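Local coordinates for uncharacterized protein (Bacteroides ovatus, PDB 4FXT) that is of unknown function but belongs to the DUF3823 family, with an N-terminal domain probably transthyretin-like and a C-terminal domain probably E-set-like, at residues A[140-145]-A[189-194]. Numbering follows the deposited sequence.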
loop_
_atom_site.group_PDB
_atom_site.type_symbol
_atom_site.label_atom_id
_atom_site.label_comp_id
_atom_site.label_asym_id
_atom_site.label_seq_id
_atom_site.Cartn_x
_atom_site.Cartn_y
_atom_site.Cartn_z
ATOM N N THR A 140 -7.431 6.090 3.873
ATOM C CA THR A 140 -7.324 5.715 5.297
ATOM C C THR A 140 -5.942 5.097 5.464
ATOM O O THR A 140 -5.496 4.303 4.621
ATOM C CB THR A 140 -8.497 4.794 5.693
ATOM O OG1 THR A 140 -9.720 5.477 5.465
ATOM C CG2 THR A 140 -8.459 4.384 7.130
ATOM N N ASP A 141 -5.233 5.526 6.500
ATOM C CA ASP A 141 -3.877 5.062 6.792
ATOM C C ASP A 141 -3.521 5.407 8.239
ATOM O O ASP A 141 -4.380 5.822 9.012
ATOM C CB ASP A 141 -2.881 5.668 5.798
ATOM C CG ASP A 141 -3.051 7.166 5.575
ATOM O OD1 ASP A 141 -2.658 7.943 6.471
ATOM O OD2 ASP A 141 -3.469 7.562 4.442
ATOM N N GLU A 142 -2.272 5.181 8.627
ATOM C CA GLU A 142 -1.815 5.435 9.989
ATOM C C GLU A 142 -1.891 6.968 10.309
ATOM O O GLU A 142 -2.061 7.314 11.470
ATOM C CB GLU A 142 -0.380 4.873 10.145
ATOM C CG GLU A 142 0.117 4.788 11.571
ATOM C CD GLU A 142 0.612 6.050 12.239
ATOM O OE1 GLU A 142 1.104 6.952 11.527
ATOM O OE2 GLU A 142 0.576 6.101 13.487
ATOM N N LYS A 143 -1.808 7.876 9.286
ATOM C CA LYS A 143 -1.837 9.325 9.520
ATOM C C LYS A 143 -3.287 9.858 9.441
ATOM O O LYS A 143 -3.650 10.680 10.277
ATOM C CB LYS A 143 -0.922 10.074 8.532
ATOM C CG LYS A 143 0.587 9.747 8.650
ATOM C CD LYS A 143 1.212 10.045 10.032
ATOM C CE LYS A 143 2.647 9.581 10.135
ATOM N NZ LYS A 143 3.199 9.755 11.502
ATOM N N GLN A 144 -4.097 9.421 8.451
ATOM C CA GLN A 144 -5.505 9.798 8.275
ATOM C C GLN A 144 -6.395 8.684 8.720
ATOM O O GLN A 144 -6.506 7.660 8.025
ATOM C CB GLN A 144 -5.841 10.160 6.830
ATOM C CG GLN A 144 -5.328 11.460 6.256
ATOM C CD GLN A 144 -5.899 11.508 4.855
ATOM O OE1 GLN A 144 -5.453 10.763 3.958
ATOM N NE2 GLN A 144 -6.991 12.269 4.669
ATOM N N LYS A 145 -7.015 8.855 9.886
ATOM C CA LYS A 145 -7.850 7.819 10.509
ATOM C C LYS A 145 -8.814 8.437 11.484
ATOM O O LYS A 145 -8.518 9.485 12.072
ATOM C CB LYS A 145 -6.961 6.780 11.236
ATOM C CG LYS A 145 -6.000 7.496 12.187
ATOM C CD LYS A 145 -5.023 6.678 12.899
ATOM C CE LYS A 145 -3.939 7.565 13.512
ATOM N NZ LYS A 145 -4.438 8.545 14.504
ATOM N N SER A 189 10.003 3.513 7.033
ATOM C CA SER A 189 9.289 4.502 7.849
ATOM C C SER A 189 7.774 4.440 7.567
ATOM O O SER A 189 6.964 5.067 8.265
ATOM C CB SER A 189 9.833 5.902 7.579
ATOM O OG SER A 189 9.822 6.196 6.193
ATOM N N GLU A 190 7.399 3.586 6.626
ATOM C CA GLU A 190 6.035 3.466 6.171
ATOM C C GLU A 190 5.444 2.102 6.463
ATOM O O GLU A 190 6.133 1.101 6.436
ATOM C CB GLU A 190 6.048 3.702 4.631
ATOM C CG GLU A 190 4.793 4.308 4.062
ATOM C CD GLU A 190 4.510 5.674 4.652
ATOM O OE1 GLU A 190 5.447 6.484 4.893
ATOM O OE2 GLU A 190 3.304 5.933 4.846
ATOM N N TYR A 191 4.135 2.073 6.667
ATOM C CA TYR A 191 3.395 0.841 6.765
ATOM C C TYR A 191 3.103 0.302 5.392
ATOM O O TYR A 191 2.977 1.070 4.429
ATOM C CB TYR A 191 2.064 1.037 7.531
ATOM C CG TYR A 191 2.097 1.094 9.038
ATOM C CD1 TYR A 191 2.594 2.213 9.700
ATOM C CD2 TYR A 191 1.473 0.114 9.804
ATOM C CE1 TYR A 191 2.599 2.293 11.088
ATOM C CE2 TYR A 191 1.446 0.194 11.199
ATOM C CZ TYR A 191 2.001 1.297 11.836
ATOM O OH TYR A 191 1.978 1.414 13.205
ATOM N N CYS A 192 2.911 -0.994 5.304
ATOM C CA CYS A 192 2.407 -1.640 4.122
ATOM C C CYS A 192 0.973 -2.009 4.408
ATOM O O CYS A 192 0.689 -2.570 5.469
ATOM C CB CYS A 192 3.245 -2.834 3.694
ATOM S SG CYS A 192 2.565 -3.700 2.248
ATOM N N TYR A 193 0.060 -1.655 3.509
ATOM C CA TYR A 193 -1.353 -1.830 3.770
ATOM C C TYR A 193 -2.070 -2.752 2.818
ATOM O O TYR A 193 -1.643 -3.039 1.694
ATOM C CB TYR A 193 -2.059 -0.461 3.661
ATOM C CG TYR A 193 -1.558 0.637 4.577
ATOM C CD1 TYR A 193 -0.493 1.457 4.198
ATOM C CD2 TYR A 193 -2.206 0.921 5.775
ATOM C CE1 TYR A 193 -0.046 2.484 5.023
ATOM C CE2 TYR A 193 -1.771 1.949 6.606
ATOM C CZ TYR A 193 -0.704 2.738 6.219
ATOM O OH TYR A 193 -0.315 3.762 7.047
ATOM N N SER A 194 -3.247 -3.153 3.288
ATOM C CA SER A 194 -4.276 -3.867 2.561
ATOM C C SER A 194 -4.974 -2.879 1.689
ATOM O O SER A 194 -4.699 -1.675 1.786
ATOM C CB SER A 194 -5.229 -4.526 3.548
ATOM O OG SER A 194 -5.934 -3.501 4.231
#
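The hydroxyl of Tyr193 accepts a backbone N-H from the loop 140-145: Glu142 N donates to Tyr193 OH over 2.9 Å, nearly straight at 164°. It is the one hydrogen bond between 140-145 and 189-194. The amide comes in at the edge of the Tyr193 ring, close to its plane, and the CB atoms of Asp141 and Glu142 both touch the same hydroxyl, Asp141 CB at 3.4 Å from Tyr193 OH. The carboxylate of Asp141 turns back into its own loop instead. Its OD1 accepts from two amides, Lys143 N through the anti lone pair and Gln144 N from above the carboxylate plane. The first bond makes an Asx turn and the second an Asx motif; with the backbone bond from Asp141 N to Gln144 O they hold the bend in which Glu142 N faces the tyrosine.

The side chain of Glu142 crosses Tyr191 at a slant. Its CG lies anti to the backbone N (chi1 -167°) and meets Tyr191 CE1 at 3.6 Å; the chain bends at chi2, leaving the carboxylate almost parallel to the ring, with the planes 4° apart. Glu142 OE1 forms a salt bridge with Lys143 NZ at 3.5 Å, while Tyr191 OH bonds to Asn129 ND2.

The contact ties the loop between strands 127-135 and 147-150 to the residues running into strand 192-200, an outermost strand of its four-stranded sheet, within the probably E-set-type C-terminal domain. Tyr133 of strand 127-135 touches Glu142 and both tyrosines, and Arg180 of strand 176-185 bonds to the carbonyls of Thr140 and Ser194.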